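Local coordinates for tRNA (cytidine-2'-O-)-methyltransferase TrmJ (Sulfolobus acidocaldarius, PDB 4CNG), which methylates the 2'-O position of cytidine 32 in tRNA, using S-adenosyl-L-methionine as the methyl donor and working as a homodimer, at residues I23-V28 against G37-L42; F130-E133 against L137-E140; L149-N154 against G167-E172. The protein carries 1 engineered substitution. One frame throughout, in Å; residues are numbered along the deposited sequence.

Contact 1: I23-V28 against G37-L42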
loop_
_atom_site.group_PDB
_atom_site.type_symbol
_atom_site.label_atom_id
_atom_site.label_comp_id
_atom_site.label_asym_id
_atom_site.label_seq_id
_atom_site.Cartn_x
_atom_site.Cartn_y
_atom_site.Cartn_z
ATOM N N ILE A 23 6.506 7.017 16.204
ATOM C CA ILE A 23 6.971 6.353 15.007
ATOM C C ILE A 23 7.737 7.294 14.113
ATOM O O ILE A 23 7.246 8.344 13.741
ATOM C CB ILE A 23 5.795 5.754 14.190
ATOM C CG1 ILE A 23 4.903 4.859 15.061
ATOM C CG2 ILE A 23 6.343 5.036 12.960
ATOM C CD1 ILE A 23 5.589 3.618 15.569
ATOM N N ARG A 24 8.948 6.879 13.769
ATOM C CA ARG A 24 9.754 7.544 12.758
ATOM C C ARG A 24 9.820 6.659 11.514
ATOM O O ARG A 24 10.250 5.523 11.574
ATOM C CB ARG A 24 11.174 7.802 13.271
ATOM C CG ARG A 24 12.032 8.496 12.236
ATOM C CD ARG A 24 13.479 8.646 12.684
ATOM N NE ARG A 24 13.562 9.498 13.848
ATOM C CZ ARG A 24 14.667 9.685 14.560
ATOM N NH1 ARG A 24 15.808 9.096 14.220
ATOM N NH2 ARG A 24 14.574 10.387 15.664
ATOM N N LEU A 25 9.375 7.193 10.390
ATOM C CA LEU A 25 9.485 6.547 9.118
ATOM C C LEU A 25 10.790 6.993 8.460
ATOM O O LEU A 25 11.015 8.189 8.351
ATOM C CB LEU A 25 8.291 6.923 8.234
ATOM C CG LEU A 25 8.242 6.309 6.869
ATOM C CD1 LEU A 25 8.142 4.811 6.939
ATOM C CD2 LEU A 25 7.087 6.907 6.101
ATOM N N VAL A 26 11.604 6.033 8.057
ATOM C CA VAL A 26 12.883 6.285 7.388
ATOM C C VAL A 26 12.863 5.626 6.021
ATOM O O VAL A 26 12.711 4.426 5.916
ATOM C CB VAL A 26 14.087 5.739 8.227
ATOM C CG1 VAL A 26 15.387 5.959 7.474
ATOM C CG2 VAL A 26 14.101 6.335 9.612
ATOM N N ILE A 27 13.041 6.446 4.984
ATOM C CA ILE A 27 13.078 5.968 3.622
ATOM C C ILE A 27 14.498 6.174 3.092
ATOM O O ILE A 27 14.978 7.292 3.045
ATOM C CB ILE A 27 12.052 6.687 2.723
ATOM C CG1 ILE A 27 10.668 6.760 3.355
ATOM C CG2 ILE A 27 11.993 6.060 1.359
ATOM C CD1 ILE A 27 10.051 5.408 3.627
ATOM N N VAL A 28 15.135 5.097 2.687
ATOM C CA VAL A 28 16.552 5.134 2.295
ATOM C C VAL A 28 16.692 5.284 0.783
ATOM O O VAL A 28 16.318 4.412 0.005
ATOM C CB VAL A 28 17.287 3.898 2.780
ATOM C CG1 VAL A 28 18.775 3.941 2.399
ATOM C CG2 VAL A 28 17.141 3.737 4.273
ATOM N N GLY A 37 6.280 10.998 -3.128
ATOM C CA GLY A 37 5.052 11.715 -2.912
ATOM C C GLY A 37 3.951 10.891 -2.268
ATOM O O GLY A 37 3.264 11.342 -1.350
ATOM N N PHE A 38 3.800 9.655 -2.734
ATOM C CA PHE A 38 2.816 8.767 -2.161
ATOM C C PHE A 38 3.108 8.461 -0.716
ATOM O O PHE A 38 2.185 8.346 0.098
ATOM C CB PHE A 38 2.725 7.464 -2.974
ATOM C CG PHE A 38 2.083 7.602 -4.318
ATOM C CD1 PHE A 38 1.004 8.431 -4.501
ATOM C CD2 PHE A 38 2.587 6.895 -5.388
ATOM C CE1 PHE A 38 0.366 8.491 -5.741
ATOM C CE2 PHE A 38 1.936 6.909 -6.605
ATOM C CZ PHE A 38 0.930 7.818 -6.805
ATOM N N ILE A 39 4.392 8.328 -0.357
ATOM C CA ILE A 39 4.752 8.132 1.022
ATOM C C ILE A 39 4.414 9.361 1.882
ATOM O O ILE A 39 3.870 9.221 2.974
ATOM C CB ILE A 39 6.243 7.756 1.141
ATOM C CG1 ILE A 39 6.462 6.353 0.594
ATOM C CG2 ILE A 39 6.703 7.855 2.583
ATOM C CD1 ILE A 39 7.905 5.994 0.312
ATOM N N ALA A 40 4.694 10.548 1.365
ATOM C CA ALA A 40 4.336 11.752 2.102
ATOM C C ALA A 40 2.833 11.841 2.382
ATOM O O ALA A 40 2.412 12.238 3.454
ATOM C CB ALA A 40 4.829 12.984 1.365
ATOM N N ARG A 41 2.029 11.456 1.409
ATOM C CA ARG A 41 0.571 11.401 1.608
ATOM C C ARG A 41 0.212 10.445 2.733
ATOM O O ARG A 41 -0.583 10.774 3.618
ATOM C CB ARG A 41 -0.094 11.004 0.301
ATOM C CG ARG A 41 -1.607 11.096 0.369
ATOM C CD ARG A 41 -2.260 10.778 -0.955
ATOM N NE ARG A 41 -3.711 10.843 -0.837
ATOM C CZ ARG A 41 -4.530 10.913 -1.865
ATOM N NH1 ARG A 41 -4.083 10.839 -3.111
ATOM N NH2 ARG A 41 -5.823 10.943 -1.623
ATOM N N LEU A 42 0.814 9.255 2.731
ATOM C CA LEU A 42 0.561 8.249 3.759
ATOM C C LEU A 42 0.951 8.741 5.148
ATOM O O LEU A 42 0.314 8.381 6.131
ATOM C CB LEU A 42 1.275 6.953 3.412
ATOM C CG LEU A 42 0.680 6.181 2.248
ATOM C CD1 LEU A 42 1.690 5.198 1.714
ATOM C CD2 LEU A 42 -0.650 5.515 2.631
#
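I39 is the one residue of G37-L42 that touches the strand segment I23-V28, and it does so with two separate branches. Its CG1 lies anti to the carbonyl carbon (chi1 -70°) and its chain runs on extended, so CD1 projects forward while CG2 is left to one side. The forward tip meets I27 end-on, CD1 of I39 lying 4.0 Å from CD1 of I27. The side branch turns to the neighbouring inward-facing residue of the strand, where CG2 of I39 is 3.7 Å from CD2 of L25, the two side chains meeting at a slant. One helix residue thus spans two strand residues that lie on the same face of the sheet, a worked example of how the helix of a beta-alpha-beta unit packs on its first strand through aliphatic groups. The contact is fully buried. F51 of strand 50-54, the second strand of the unit, adds its side chain to L25, I27 and I39, and helix 162-175 flanks the same face through V166 against L25 and S163 against I39. Other residues of helix 33-45 turn to the dimer interface, F38 packing on F38 and H164 of the second subunit.

Contact 2: F130-E133 against L137-E140. With SAH (S-adenosyl-L-homocysteine), chain C; SAH (S-adenosyl-L-homocysteine), chain D.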
loop_
_atom_site.group_PDB
_atom_site.type_symbol
_atom_site.label_atom_id
_atom_site.label_comp_id
_atom_site.label_asym_id
_atom_site.label_seq_id
_atom_site.Cartn_x
_atom_site.Cartn_y
_atom_site.Cartn_z
ATOM N N PHE A 130 12.729 1.542 5.308
ATOM C CA PHE A 130 12.416 0.975 4.007
ATOM C C PHE A 130 13.524 1.317 3.045
ATOM O O PHE A 130 14.123 2.393 3.112
ATOM C CB PHE A 130 11.064 1.550 3.503
ATOM C CG PHE A 130 9.878 1.168 4.348
ATOM C CD1 PHE A 130 9.588 1.823 5.503
ATOM C CD2 PHE A 130 9.061 0.129 3.959
ATOM C CE1 PHE A 130 8.529 1.428 6.302
ATOM C CE2 PHE A 130 7.963 -0.239 4.729
ATOM C CZ PHE A 130 7.703 0.405 5.901
ATOM N N GLY A 131 13.783 0.384 2.156
ATOM C CA GLY A 131 14.872 0.491 1.210
ATOM C C GLY A 131 14.508 0.953 -0.182
ATOM O O GLY A 131 13.420 1.440 -0.479
ATOM N N ARG A 132 15.535 0.879 -1.025
ATOM C CA ARG A 132 15.525 1.418 -2.383
ATOM C C ARG A 132 14.692 0.557 -3.308
ATOM O O ARG A 132 14.722 -0.665 -3.209
ATOM C CB ARG A 132 16.991 1.427 -2.860
ATOM C CG ARG A 132 17.946 2.235 -1.987
ATOM C CD ARG A 132 19.383 1.801 -2.200
ATOM N NE ARG A 132 20.310 2.469 -1.290
ATOM C CZ ARG A 132 20.626 2.050 -0.079
ATOM N NH1 ARG A 132 20.051 1.001 0.466
ATOM N NH2 ARG A 132 21.508 2.716 0.631
ATOM N N GLU A 133 14.001 1.187 -4.248
ATOM C CA GLU A 133 13.224 0.425 -5.186
ATOM C C GLU A 133 14.118 -0.562 -5.929
ATOM O O GLU A 133 13.732 -1.695 -6.158
ATOM C CB GLU A 133 12.501 1.345 -6.169
ATOM C CG GLU A 133 11.516 2.313 -5.539
ATOM C CD GLU A 133 12.033 3.740 -5.301
ATOM O OE1 GLU A 133 13.207 3.869 -4.766
ATOM O OE2 GLU A 133 11.230 4.717 -5.575
ATOM N N LEU A 137 17.625 -2.644 0.936
ATOM C CA LEU A 137 18.536 -2.235 1.996
ATOM C C LEU A 137 19.802 -3.068 1.852
ATOM O O LEU A 137 19.755 -4.220 1.443
ATOM C CB LEU A 137 17.924 -2.435 3.371
ATOM C CG LEU A 137 16.772 -1.521 3.755
ATOM C CD1 LEU A 137 16.159 -1.979 5.054
ATOM C CD2 LEU A 137 17.188 -0.069 3.830
ATOM N N THR A 138 20.934 -2.499 2.222
ATOM C CA THR A 138 22.163 -3.284 2.179
ATOM C C THR A 138 22.229 -4.226 3.388
ATOM O O THR A 138 21.586 -4.022 4.409
ATOM C CB THR A 138 23.411 -2.394 2.168
ATOM O OG1 THR A 138 23.497 -1.737 3.425
ATOM C CG2 THR A 138 23.354 -1.376 1.042
ATOM N N ARG A 139 23.196 -5.162 3.239
ATOM C CA ARG A 139 23.332 -6.099 4.329
ATOM C C ARG A 139 23.753 -5.393 5.601
ATOM O O ARG A 139 23.269 -5.704 6.673
ATOM C CB ARG A 139 24.324 -7.187 3.958
ATOM C CG ARG A 139 24.608 -8.198 5.053
ATOM C CD ARG A 139 23.351 -8.988 5.394
ATOM N NE ARG A 139 23.580 -9.976 6.447
ATOM C CZ ARG A 139 23.510 -9.720 7.752
ATOM N NH1 ARG A 139 23.217 -8.498 8.181
ATOM N NH2 ARG A 139 23.744 -10.688 8.630
ATOM N N GLU A 140 24.607 -4.350 5.457
ATOM C CA GLU A 140 25.069 -3.591 6.622
ATOM C C GLU A 140 23.961 -2.699 7.229
ATOM O O GLU A 140 23.899 -2.549 8.456
ATOM C CB GLU A 140 26.281 -2.749 6.293
ATOM C CG GLU A 140 26.816 -1.978 7.468
ATOM C CD GLU A 140 27.349 -2.812 8.605
ATOM O OE1 GLU A 140 27.563 -4.052 8.447
ATOM O OE2 GLU A 140 27.623 -2.183 9.658
HETATM N N SAH C . 15.012 -5.904 -5.589
HETATM C CA SAH C . 14.905 -5.193 -4.288
HETATM C CB SAH C . 13.438 -4.864 -4.062
HETATM C CG SAH C . 13.215 -3.709 -3.070
HETATM S SD SAH C . 11.478 -3.339 -2.866
HETATM C C SAH C . 15.486 -6.074 -3.221
HETATM O O SAH C . 15.808 -7.237 -3.470
HETATM O OXT SAH C . 15.798 -5.634 -2.133
HETATM C "C5'" SAH C . 11.657 -1.749 -2.055
HETATM C "C4'" SAH C . 11.415 -1.737 -0.551
HETATM O "O4'" SAH C . 10.042 -2.070 -0.295
HETATM C "C3'" SAH C . 12.184 -2.731 0.244
HETATM O "O3'" SAH C . 13.521 -2.253 0.461
HETATM C "C2'" SAH C . 11.373 -2.861 1.502
HETATM O "O2'" SAH C . 11.592 -1.735 2.343
HETATM C "C1'" SAH C . 9.946 -2.792 0.942
HETATM N N9 SAH C . 9.346 -4.125 0.635
HETATM C C8 SAH C . 8.850 -4.541 -0.565
HETATM N N7 SAH C . 8.189 -5.720 -0.402
HETATM C C5 SAH C . 8.248 -6.014 0.919
HETATM C C6 SAH C . 7.701 -7.026 1.732
HETATM N N6 SAH C . 6.975 -8.042 1.223
HETATM N N1 SAH C . 7.934 -6.990 3.022
HETATM C C2 SAH C . 8.640 -5.974 3.541
HETATM N N3 SAH C . 9.170 -4.954 2.882
HETATM C C4 SAH C . 8.946 -4.967 1.586
HETATM N N SAH D . 18.843 -5.861 -0.636
HETATM C CA SAH D . 18.168 -7.037 -0.004
HETATM C CB SAH D . 18.995 -7.510 1.191
HETATM C CG SAH D . 20.421 -7.921 0.900
HETATM S SD SAH D . 21.075 -8.518 2.412
HETATM C C SAH D . 16.847 -6.663 0.557
HETATM O O SAH D . 16.754 -5.505 0.986
HETATM O OXT SAH D . 15.972 -7.516 0.706
HETATM C "C5'" SAH D . 20.036 -9.893 2.673
HETATM C "C4'" SAH D . 20.865 -11.061 3.191
HETATM O "O4'" SAH D . 20.015 -12.109 3.642
HETATM C "C3'" SAH D . 21.756 -11.673 2.117
HETATM O "O3'" SAH D . 23.076 -11.149 2.190
HETATM C "C2'" SAH D . 21.735 -13.170 2.379
HETATM O "O2'" SAH D . 23.019 -13.685 2.773
HETATM C "C1'" SAH D . 20.736 -13.336 3.520
HETATM N N9 SAH D . 19.728 -14.359 3.230
HETATM C C8 SAH D . 19.194 -15.162 4.163
HETATM N N7 SAH D . 18.159 -15.856 3.639
HETATM C C5 SAH D . 17.993 -15.439 2.370
HETATM C C6 SAH D . 17.078 -15.783 1.270
HETATM N N6 SAH D . 16.116 -16.720 1.461
HETATM N N1 SAH D . 17.235 -15.122 0.092
HETATM C C2 SAH D . 18.187 -14.175 -0.077
HETATM N N3 SAH D . 19.057 -13.806 0.888
HETATM C C4 SAH D . 18.981 -14.379 2.121
#
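Motif 2 of the SpoU/TrmH methyltransferases, a signature of the SPOUT fold, runs through both segments, and here L137 folds its side chain back over G131. F130-E133 line the cofactor pocket, whereas a second S-adenosyl-L-homocysteine lies against L137 and R139. CB of L137 starts away from F130-E133, but CG, beside the backbone N (chi1 -69°), turns the CD2 branch back, 3.5 Å from CA of G131. Around this apolar touch the two backbones bind different ligand molecules. G131 N gives a nearly straight bond to O2' of the chain C ligand (3.1 Å, 163°) and a weak, strongly bent one to O3' of the same ribose, also at 3.1 Å. The ribose is therefore gripped by an N-H just beyond the end of strand 125-130, with F130 beside O2'. L137 grips the chain D ligand at both ends of its amino acid group: its N donates to the carboxylate O at 3.0 Å, and its O accepts from the ligand N at 2.8 Å. R132 spans the turn with its chain extended from CG to NE. NH1 lies 3.9 Å from CA of L137, which sits at the guanidinium edge, while salt bridges from NE to E29 and NH1 to E141, with a bond to G136 O, fix the group. E141 also accepts from T138 N, and the side chain of T138, the N-cap of helix 139-143, caps a backbone N just past E140, consistent with a capping box. Past that cap, R139 bends at chi2 and lays CD 3.8 Å from SD of the chain D ligand.

Contact 3: L149-N154 against G167-E172; sequences LFIPAN and GIVLYE. With SAH (S-adenosyl-L-homocysteine), chain C.
With CG1 anti to the carbonyl carbon (chi1 -59°) and an extended chain beyond it, I151 sends CD1 toward the helix, where CG2 of V169, anti to the carbonyl carbon when chi1 is 174°, faces it. These methyls, CD1 of I151 and CG2 of V169, are 3.7 Å apart. The same CG2 of V169 also takes CD2 of L149 at 4.0 Å; there the two side chains run past each other in opposite senses. I151 uses its other branch on the preceding helix residue, CG2 to CG2 of I168 at 3.9 Å. The example joins apolar packing to backbone bonds in one residue. The side chain of I151 lies between helix and adenine, its CD1 also 3.7 Å from C2 of the chain C ligand, while I151 N donates almost straight to N1 of that ligand (2.9 Å, 169°) and N6 donates to I151 O at 3.1 Å. Both atoms of the adenine's pairing edge are thus read at the start of motif 3 of the family. Through V169, which also packs on strand 125-130, helix 162-175 covers the sheet beside the pocket; L149 packs separately on I95 and T97 of strand 93-97, and I151 meets Y171 of the second subunit.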
loop_
_atom_site.group_PDB
_atom_site.type_symbol
_atom_site.label_atom_id
_atom_site.label_comp_id
_atom_site.label_asym_id
_atom_site.label_seq_id
_atom_site.Cartn_x
_atom_site.Cartn_y
_atom_site.Cartn_z
ATOM N N LEU A 149 11.499 -6.964 9.221
ATOM C CA LEU A 149 10.074 -7.230 9.009
ATOM C C LEU A 149 9.807 -7.610 7.569
ATOM O O LEU A 149 10.185 -6.903 6.653
ATOM C CB LEU A 149 9.286 -5.972 9.358
ATOM C CG LEU A 149 7.773 -5.987 9.079
ATOM C CD1 LEU A 149 7.049 -6.978 9.918
ATOM C CD2 LEU A 149 7.228 -4.590 9.244
ATOM N N PHE A 150 9.162 -8.752 7.413
ATOM C CA PHE A 150 8.564 -9.220 6.145
ATOM C C PHE A 150 7.063 -9.026 6.184
ATOM O O PHE A 150 6.433 -9.472 7.141
ATOM C CB PHE A 150 8.878 -10.716 5.941
ATOM C CG PHE A 150 8.249 -11.322 4.701
ATOM C CD1 PHE A 150 8.610 -10.854 3.453
ATOM C CD2 PHE A 150 7.280 -12.337 4.760
ATOM C CE1 PHE A 150 8.014 -11.318 2.296
ATOM C CE2 PHE A 150 6.728 -12.876 3.572
ATOM C CZ PHE A 150 7.111 -12.354 2.354
ATOM N N ILE A 151 6.513 -8.390 5.158
ATOM C CA ILE A 151 5.061 -8.316 4.986
ATOM C C ILE A 151 4.634 -9.515 4.155
ATOM O O ILE A 151 5.063 -9.671 3.011
ATOM C CB ILE A 151 4.708 -7.044 4.204
ATOM C CG1 ILE A 151 5.195 -5.774 4.928
ATOM C CG2 ILE A 151 3.198 -7.021 3.949
ATOM C CD1 ILE A 151 5.295 -4.542 4.049
ATOM N N PRO A 152 3.763 -10.360 4.744
ATOM C CA PRO A 152 3.364 -11.555 4.016
ATOM C C PRO A 152 2.685 -11.237 2.682
ATOM O O PRO A 152 1.851 -10.366 2.615
ATOM C CB PRO A 152 2.401 -12.240 4.994
ATOM C CG PRO A 152 2.909 -11.855 6.333
ATOM C CD PRO A 152 3.358 -10.427 6.155
ATOM N N ALA A 153 3.075 -11.985 1.662
ATOM C CA ALA A 153 2.566 -11.811 0.315
ATOM C C ALA A 153 2.939 -13.075 -0.463
ATOM O O ALA A 153 3.565 -13.974 0.056
ATOM C CB ALA A 153 3.187 -10.581 -0.332
ATOM N N ASN A 154 2.465 -13.152 -1.695
ATOM C CA ASN A 154 2.703 -14.303 -2.566
ATOM C C ASN A 154 4.166 -14.729 -2.476
ATOM O O ASN A 154 5.031 -13.960 -2.861
ATOM C CB ASN A 154 2.377 -13.855 -3.983
ATOM C CG ASN A 154 2.558 -14.914 -5.024
ATOM O OD1 ASN A 154 3.014 -16.018 -4.755
ATOM N ND2 ASN A 154 2.274 -14.530 -6.260
ATOM N N GLY A 167 2.534 1.827 2.984
ATOM C CA GLY A 167 1.117 1.992 3.330
ATOM C C GLY A 167 0.584 0.844 4.167
ATOM O O GLY A 167 -0.167 1.061 5.103
ATOM N N ILE A 168 0.976 -0.385 3.849
ATOM C CA ILE A 168 0.525 -1.544 4.603
ATOM C C ILE A 168 1.038 -1.471 6.032
ATOM O O ILE A 168 0.315 -1.755 6.967
ATOM C CB ILE A 168 0.914 -2.846 3.883
ATOM C CG1 ILE A 168 0.016 -3.025 2.666
ATOM C CG2 ILE A 168 0.896 -4.025 4.841
ATOM C CD1 ILE A 168 0.520 -3.984 1.638
ATOM N N VAL A 169 2.342 -1.156 6.218
ATOM C CA VAL A 169 2.877 -1.071 7.553
ATOM C C VAL A 169 2.195 0.040 8.359
ATOM O O VAL A 169 1.868 -0.131 9.544
ATOM C CB VAL A 169 4.417 -0.916 7.524
ATOM C CG1 VAL A 169 4.984 -0.683 8.906
ATOM C CG2 VAL A 169 5.016 -2.185 6.923
ATOM N N LEU A 170 2.022 1.196 7.753
ATOM C CA LEU A 170 1.418 2.321 8.473
ATOM C C LEU A 170 -0.045 2.014 8.869
ATOM O O LEU A 170 -0.492 2.415 9.937
ATOM C CB LEU A 170 1.495 3.619 7.676
ATOM C CG LEU A 170 2.867 4.179 7.406
ATOM C CD1 LEU A 170 2.746 5.554 6.753
ATOM C CD2 LEU A 170 3.998 3.919 8.338
ATOM N N TYR A 171 -0.776 1.335 7.998
ATOM C CA TYR A 171 -2.123 0.840 8.294
ATOM C C TYR A 171 -2.096 -0.143 9.493
ATOM O O TYR A 171 -2.924 -0.053 10.399
ATOM C CB TYR A 171 -2.656 0.151 7.036
ATOM C CG TYR A 171 -3.836 -0.743 7.293
ATOM C CD1 TYR A 171 -5.069 -0.218 7.604
ATOM C CD2 TYR A 171 -3.695 -2.129 7.289
ATOM C CE1 TYR A 171 -6.149 -1.054 7.855
ATOM C CE2 TYR A 171 -4.739 -2.971 7.490
ATOM C CZ TYR A 171 -5.974 -2.447 7.800
ATOM O OH TYR A 171 -6.999 -3.335 8.027
ATOM N N GLU A 172 -1.142 -1.067 9.515
ATOM C CA GLU A 172 -1.019 -1.975 10.637
ATOM C C GLU A 172 -0.779 -1.200 11.931
ATOM O O GLU A 172 -1.287 -1.582 12.994
ATOM C CB GLU A 172 0.113 -2.965 10.379
ATOM C CG GLU A 172 -0.242 -4.173 9.544
ATOM C CD GLU A 172 -0.993 -5.231 10.329
ATOM O OE1 GLU A 172 -1.415 -4.974 11.476
ATOM O OE2 GLU A 172 -1.123 -6.337 9.795
HETATM N N SAH C . 15.012 -5.904 -5.589
HETATM C CA SAH C . 14.905 -5.193 -4.288
HETATM C CB SAH C . 13.438 -4.864 -4.062
HETATM C CG SAH C . 13.215 -3.709 -3.070
HETATM S SD SAH C . 11.478 -3.339 -2.866
HETATM C C SAH C . 15.486 -6.074 -3.221
HETATM O O SAH C . 15.808 -7.237 -3.470
HETATM O OXT SAH C . 15.798 -5.634 -2.133
HETATM C "C5'" SAH C . 11.657 -1.749 -2.055
HETATM C "C4'" SAH C . 11.415 -1.737 -0.551
HETATM O "O4'" SAH C . 10.042 -2.070 -0.295
HETATM C "C3'" SAH C . 12.184 -2.731 0.244
HETATM O "O3'" SAH C . 13.521 -2.253 0.461
HETATM C "C2'" SAH C . 11.373 -2.861 1.502
HETATM O "O2'" SAH C . 11.592 -1.735 2.343
HETATM C "C1'" SAH C . 9.946 -2.792 0.942
HETATM N N9 SAH C . 9.346 -4.125 0.635
HETATM C C8 SAH C . 8.850 -4.541 -0.565
HETATM N N7 SAH C . 8.189 -5.720 -0.402
HETATM C C5 SAH C . 8.248 -6.014 0.919
HETATM C C6 SAH C . 7.701 -7.026 1.732
HETATM N N6 SAH C . 6.975 -8.042 1.223
HETATM N N1 SAH C . 7.934 -6.990 3.022
HETATM C C2 SAH C . 8.640 -5.974 3.541
HETATM N N3 SAH C . 9.170 -4.954 2.882
HETATM C C4 SAH C . 8.946 -4.967 1.586
#

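From the N terminus, the three contacts follow in series, none nesting within or crossing another. Contact 1 closes the short link from strand 22-28 into helix 33-45; contact 2 closes the loop between strand 125-130 and helix 139-143; contact 3 closes the longer loop from strand 147-149 to helix 162-175, part of the region that forms the trefoil knot in SPOUT enzymes. They touch through space. Strands 22-28 and 125-130 pair between V28 N and F130 O, joining contacts 1 and 2. F130 CZ meets V169 CG2, and L42 packs on G167, bringing in contact 3. Contacts 2 and 3 hold the ribose and adenine of one ligand.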